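PDB 6GMF: putative cytochrome P450 hydroxylase from Chondromyces apiculatus DSM 436, which probably acts as a heme-dependent monooxygenase, activating oxygen at its heme iron to oxidise organic substrates such as terpenes. Local coordinates for residues Leu249-Gln255 against Arg323-His327; Val266-Val270 against Ala353-Glu358. One frame throughout, in Å; residues are numbered along the deposited sequence.

Interaction 1 of 2, residues Leu249-Gln255 against Arg323-His327; sequences LTDHPEQ and RFDIH
Over one face of the His252 ring lies Phe324 CB, 3.9 Å from the ring centroid and a little off the normal, a CH-pi contact. The two rings themselves meet obliquely, with planes at 44° and centroids 5.0 Å apart. At the edge of the Phe324 ring, Leu249 CD2 approaches CE2 at 4.5 Å, while the Gln255 amide slides past with its plane tilted 30° from the ring. The Phe324 ring reaches in between His252 and Leu249 because chi1 (176°) sets CG opposite the backbone N, a place that suits a large, flat apolar group. An extended glutamine serves well beside it, bringing its amide to the backbone of 323-327, with Gln255 CD 3.7 Å from Phe324 O. Buried Ile326 packs beside the same glutamine, its CD1 4.0 Å from Gln255 O. An alanine in place of His252 has no ring to lie along Phe324 CB, and would probably leave a gap beside the phenyl ring. His252 is the N-cap residue of helix 253-261, just after helix 220-251; the loop 323-327 includes the end of the PxRF signature of P450s. Helix 266-276 lies against Phe324 through Val273 and Tyr276, and its Glu272, in the ExxR motif, accepts from Asp325 N.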
loop_
_atom_site.group_PDB
_atom_site.type_symbol
_atom_site.label_atom_id
_atom_site.label_comp_id
_atom_site.label_asym_id
_atom_site.label_seq_id
_atom_site.Cartn_x
_atom_site.Cartn_y
_atom_site.Cartn_z
ATOM N N LEU A 249 -9.422 -15.464 -1.658
ATOM C CA LEU A 249 -10.752 -15.958 -2.007
ATOM C C LEU A 249 -10.617 -17.277 -2.756
ATOM O O LEU A 249 -11.413 -18.187 -2.467
ATOM C CB LEU A 249 -11.513 -14.931 -2.833
ATOM C CG LEU A 249 -11.964 -13.706 -2.049
ATOM C CD1 LEU A 249 -12.390 -12.600 -2.983
ATOM C CD2 LEU A 249 -13.068 -14.050 -1.074
ATOM N N THR A 250 -9.593 -17.402 -3.623
ATOM C CA THR A 250 -9.439 -18.664 -4.418
ATOM C C THR A 250 -8.948 -19.801 -3.521
ATOM O O THR A 250 -9.241 -20.972 -3.808
ATOM C CB THR A 250 -8.622 -18.500 -5.698
ATOM O OG1 THR A 250 -7.349 -17.924 -5.404
ATOM C CG2 THR A 250 -9.370 -17.668 -6.723
ATOM N N ASP A 251 -8.262 -19.467 -2.419
ATOM C CA ASP A 251 -7.832 -20.465 -1.444
ATOM C C ASP A 251 -9.007 -20.910 -0.554
ATOM O O ASP A 251 -8.871 -21.909 0.154
ATOM C CB ASP A 251 -6.721 -19.922 -0.554
ATOM C CG ASP A 251 -5.335 -20.200 -1.082
ATOM O OD1 ASP A 251 -5.200 -21.133 -1.862
ATOM O OD2 ASP A 251 -4.395 -19.511 -0.650
ATOM N N HIS A 252 -10.110 -20.162 -0.542
ATOM C CA HIS A 252 -11.237 -20.367 0.359
ATOM C C HIS A 252 -12.502 -20.323 -0.480
ATOM O O HIS A 252 -13.336 -19.426 -0.289
ATOM C CB HIS A 252 -11.273 -19.359 1.513
ATOM C CG HIS A 252 -9.986 -19.370 2.253
ATOM N ND1 HIS A 252 -9.785 -20.123 3.398
ATOM C CD2 HIS A 252 -8.803 -18.804 1.962
ATOM C CE1 HIS A 252 -8.517 -20.003 3.781
ATOM N NE2 HIS A 252 -7.903 -19.189 2.923
ATOM N N PRO A 253 -12.649 -21.317 -1.401
ATOM C CA PRO A 253 -13.783 -21.398 -2.327
ATOM C C PRO A 253 -15.176 -21.062 -1.792
ATOM O O PRO A 253 -15.968 -20.492 -2.523
ATOM C CB PRO A 253 -13.843 -22.887 -2.713
ATOM C CG PRO A 253 -12.456 -23.431 -2.491
ATOM C CD PRO A 253 -11.699 -22.413 -1.649
ATOM N N GLU A 254 -15.486 -21.472 -0.556
ATOM C CA GLU A 254 -16.818 -21.316 -0.029
ATOM C C GLU A 254 -17.042 -19.866 0.366
ATOM O O GLU A 254 -18.170 -19.374 0.355
ATOM C CB GLU A 254 -17.065 -22.235 1.159
ATOM C CG GLU A 254 -17.014 -23.698 0.765
ATOM C CD GLU A 254 -17.188 -24.668 1.919
ATOM O OE1 GLU A 254 -17.210 -24.200 3.080
ATOM O OE2 GLU A 254 -17.309 -25.889 1.649
ATOM N N GLN A 255 -15.941 -19.193 0.729
ATOM C CA GLN A 255 -16.020 -17.812 1.104
ATOM C C GLN A 255 -16.191 -16.973 -0.163
ATOM O O GLN A 255 -16.960 -16.030 -0.168
ATOM C CB GLN A 255 -14.816 -17.457 1.975
ATOM C CG GLN A 255 -14.914 -18.137 3.335
ATOM C CD GLN A 255 -13.796 -17.760 4.274
ATOM O OE1 GLN A 255 -12.925 -18.575 4.588
ATOM N NE2 GLN A 255 -13.879 -16.545 4.773
ATOM N N ARG A 323 -6.489 -18.258 10.335
ATOM C CA ARG A 323 -7.710 -18.609 9.639
ATOM C C ARG A 323 -8.143 -17.363 8.871
ATOM O O ARG A 323 -8.356 -16.340 9.493
ATOM C CB ARG A 323 -8.775 -19.051 10.646
ATOM C CG ARG A 323 -10.158 -19.372 10.083
ATOM C CD ARG A 323 -11.206 -19.614 11.191
ATOM N NE ARG A 323 -12.566 -19.626 10.659
ATOM C CZ ARG A 323 -13.691 -19.561 11.392
ATOM N NH1 ARG A 323 -13.653 -19.614 12.713
ATOM N NH2 ARG A 323 -14.861 -19.466 10.793
ATOM N N PHE A 324 -8.287 -17.495 7.552
ATOM C CA PHE A 324 -8.930 -16.436 6.747
ATOM C C PHE A 324 -10.437 -16.594 6.970
ATOM O O PHE A 324 -10.985 -17.675 6.606
ATOM C CB PHE A 324 -8.535 -16.533 5.272
ATOM C CG PHE A 324 -9.229 -15.537 4.371
ATOM C CD1 PHE A 324 -8.853 -14.200 4.398
ATOM C CD2 PHE A 324 -10.280 -15.912 3.546
ATOM C CE1 PHE A 324 -9.478 -13.254 3.591
ATOM C CE2 PHE A 324 -10.895 -14.973 2.730
ATOM C CZ PHE A 324 -10.502 -13.650 2.763
ATOM N N ASP A 325 -11.090 -15.570 7.523
ATOM C CA ASP A 325 -12.536 -15.628 7.836
ATOM C C ASP A 325 -13.183 -14.276 7.565
ATOM O O ASP A 325 -13.114 -13.371 8.382
ATOM C CB ASP A 325 -12.741 -16.074 9.294
ATOM C CG ASP A 325 -14.174 -16.006 9.811
ATOM O OD1 ASP A 325 -15.076 -15.993 8.975
ATOM O OD2 ASP A 325 -14.354 -15.955 11.062
ATOM N N ILE A 326 -13.847 -14.160 6.416
ATOM C CA ILE A 326 -14.461 -12.883 6.017
ATOM C C ILE A 326 -15.566 -12.458 7.000
ATOM O O ILE A 326 -16.079 -11.322 6.925
ATOM C CB ILE A 326 -14.976 -12.950 4.561
ATOM C CG1 ILE A 326 -16.140 -13.943 4.422
ATOM C CG2 ILE A 326 -13.847 -13.283 3.606
ATOM C CD1 ILE A 326 -16.913 -13.809 3.138
ATOM N N HIS A 327 -15.973 -13.373 7.894
ATOM C CA HIS A 327 -16.971 -13.076 8.930
ATOM C C HIS A 327 -16.348 -12.768 10.293
ATOM O O HIS A 327 -17.059 -12.608 11.287
ATOM C CB HIS A 327 -17.943 -14.270 9.070
ATOM C CG HIS A 327 -18.650 -14.635 7.817
ATOM N ND1 HIS A 327 -19.320 -13.705 7.022
ATOM C CD2 HIS A 327 -18.813 -15.816 7.221
ATOM C CE1 HIS A 327 -19.835 -14.325 5.994
ATOM N NE2 HIS A 327 -19.553 -15.606 6.083
#

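Interaction 2 of 2, residues Val266-Val270 against Ala353-Glu358; sequences VPAVV and AKVMLE
Lys354 O accepts a 2.8 Å hydrogen bond from Glu358 N, and Val266 CG1 rests against the same carbonyl oxygen at 3.6 Å. This is a helix-helix crossing of the cytochrome P450 fold: helix 266-276, the K helix with the ExxR motif, against helix 346-363, the L helix that follows the cysteine loop. The short segment axes come within 9.2 Å at a signed crossing angle of 119°. Val266 sends CG1 anti to its backbone N (chi1 164°), onto the L-helix backbone between Lys354 and Leu357, where Leu357 CB lies 4.0 Å away. A beta-branched valine suits this place, since its second methyl, CG2, can meet the aliphatic part of Glu358. Lys354 gives its CG to Val266 CG1 at 3.9 Å and its CD, more loosely, to Pro267, while the ammonium end leads away to a salt bridge with Glu107. Glu358 likewise pairs with Arg111, so both long side chains join apolar stems here to charged ends held by Glu107 and Arg111 of helix 107-119. Deeper in, small, apolar Ala353 lets a Val270 methyl come up to it: Val270 CG2 sits 3.9 Å from Ala353 CB and equally 3.9 Å from Leu357 CD1.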
loop_
_atom_site.group_PDB
_atom_site.type_symbol
_atom_site.label_atom_id
_atom_site.label_comp_id
_atom_site.label_asym_id
_atom_site.label_seq_id
_atom_site.Cartn_x
_atom_site.Cartn_y
_atom_site.Cartn_z
ATOM N N VAL A 266 -18.470 -7.663 0.409
ATOM C CA VAL A 266 -17.159 -7.279 -0.138
ATOM C C VAL A 266 -16.394 -6.361 0.815
ATOM O O VAL A 266 -15.186 -6.569 0.970
ATOM C CB VAL A 266 -17.292 -6.695 -1.562
ATOM C CG1 VAL A 266 -16.032 -5.941 -1.989
ATOM C CG2 VAL A 266 -17.632 -7.791 -2.562
ATOM N N PRO A 267 -16.977 -5.346 1.481
ATOM C CA PRO A 267 -16.208 -4.507 2.405
ATOM C C PRO A 267 -15.547 -5.358 3.504
ATOM O O PRO A 267 -14.384 -5.089 3.892
ATOM C CB PRO A 267 -17.166 -3.453 2.941
ATOM C CG PRO A 267 -18.245 -3.414 1.844
ATOM C CD PRO A 267 -18.332 -4.804 1.255
ATOM N N ALA A 268 -16.246 -6.405 3.942
ATOM C CA ALA A 268 -15.713 -7.269 4.970
ATOM C C ALA A 268 -14.588 -8.147 4.420
ATOM O O ALA A 268 -13.653 -8.479 5.158
ATOM C CB ALA A 268 -16.802 -8.123 5.565
ATOM N N VAL A 269 -14.718 -8.578 3.171
ATOM C CA VAL A 269 -13.707 -9.328 2.503
ATOM C C VAL A 269 -12.438 -8.462 2.515
ATOM O O VAL A 269 -11.359 -8.942 2.899
ATOM C CB VAL A 269 -14.118 -9.740 1.075
ATOM C CG1 VAL A 269 -12.978 -10.422 0.340
ATOM C CG2 VAL A 269 -15.352 -10.664 1.073
ATOM N N VAL A 270 -12.591 -7.198 2.124
ATOM C CA VAL A 270 -11.450 -6.317 1.997
ATOM C C VAL A 270 -10.756 -6.166 3.361
ATOM O O VAL A 270 -9.510 -6.168 3.443
ATOM C CB VAL A 270 -11.847 -4.975 1.373
ATOM C CG1 VAL A 270 -10.735 -3.949 1.491
ATOM C CG2 VAL A 270 -12.252 -5.142 -0.080
ATOM N N ALA A 353 -10.633 -1.292 -4.008
ATOM C CA ALA A 353 -10.700 -2.720 -3.798
ATOM C C ALA A 353 -12.175 -3.162 -3.789
ATOM O O ALA A 353 -12.523 -4.205 -4.398
ATOM C CB ALA A 353 -9.976 -3.126 -2.529
ATOM N N LYS A 354 -13.001 -2.427 -3.045
ATOM C CA LYS A 354 -14.462 -2.796 -3.014
ATOM C C LYS A 354 -15.010 -2.816 -4.439
ATOM O O LYS A 354 -15.666 -3.802 -4.870
ATOM C CB LYS A 354 -15.241 -1.811 -2.170
ATOM C CG LYS A 354 -16.752 -2.061 -2.126
ATOM C CD LYS A 354 -17.533 -0.868 -1.672
ATOM C CE LYS A 354 -17.785 0.072 -2.830
ATOM N NZ LYS A 354 -18.919 1.002 -2.589
ATOM N N VAL A 355 -14.764 -1.728 -5.166
ATOM C CA VAL A 355 -15.398 -1.635 -6.480
ATOM C C VAL A 355 -14.848 -2.719 -7.409
ATOM O O VAL A 355 -15.592 -3.419 -8.055
ATOM C CB VAL A 355 -15.299 -0.230 -7.083
ATOM C CG1 VAL A 355 -15.736 -0.250 -8.551
ATOM C CG2 VAL A 355 -16.111 0.785 -6.297
ATOM N N MET A 356 -13.515 -2.927 -7.436
ATOM C CA MET A 356 -12.954 -3.879 -8.364
ATOM C C MET A 356 -13.450 -5.286 -8.018
ATOM O O MET A 356 -13.797 -6.064 -8.906
ATOM C CB MET A 356 -11.421 -3.863 -8.343
ATOM C CG MET A 356 -10.770 -4.578 -9.475
ATOM S SD MET A 356 -11.100 -3.794 -11.064
ATOM C CE MET A 356 -12.210 -4.977 -11.816
ATOM N N LEU A 357 -13.493 -5.623 -6.729
ATOM C CA LEU A 357 -13.934 -6.959 -6.353
ATOM C C LEU A 357 -15.448 -7.096 -6.628
ATOM O O LEU A 357 -15.889 -8.163 -7.082
ATOM C CB LEU A 357 -13.589 -7.225 -4.890
ATOM C CG LEU A 357 -12.099 -7.443 -4.621
ATOM C CD1 LEU A 357 -11.879 -7.473 -3.145
ATOM C CD2 LEU A 357 -11.572 -8.722 -5.275
ATOM N N GLU A 358 -16.233 -6.038 -6.414
ATOM C CA GLU A 358 -17.694 -6.092 -6.728
ATOM C C GLU A 358 -17.895 -6.432 -8.212
ATOM O O GLU A 358 -18.732 -7.271 -8.579
ATOM C CB GLU A 358 -18.412 -4.773 -6.451
ATOM C CG GLU A 358 -18.837 -4.567 -5.024
ATOM C CD GLU A 358 -19.350 -3.156 -4.759
ATOM O OE1 GLU A 358 -19.084 -2.229 -5.589
ATOM O OE2 GLU A 358 -20.000 -2.953 -3.729
#

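The two interactions, with centres about 13 Å apart, interlock along the chain: 249-255, then 266-270, then 323-327, then 353-358, so each contact spans one segment of the other. Helix 266-276, which follows helix 253-261, supplies one side of interaction 2 and also packs on interaction 1. Its Val269 turns a methyl to each side of interaction 1, CG1 lying 3.9 Å from Leu249 CD2 and CG2 lying 3.9 Å from Ile326 CG2. The helix thus touches the 323-327 loop through Val269 and helix 346-363 through Val266 and Val270. Interaction 2 lies beside the cofactor, with the Ala353 side chain about 7 Å from the heme; interaction 1 is farther out, Phe324 being about 14 Å away.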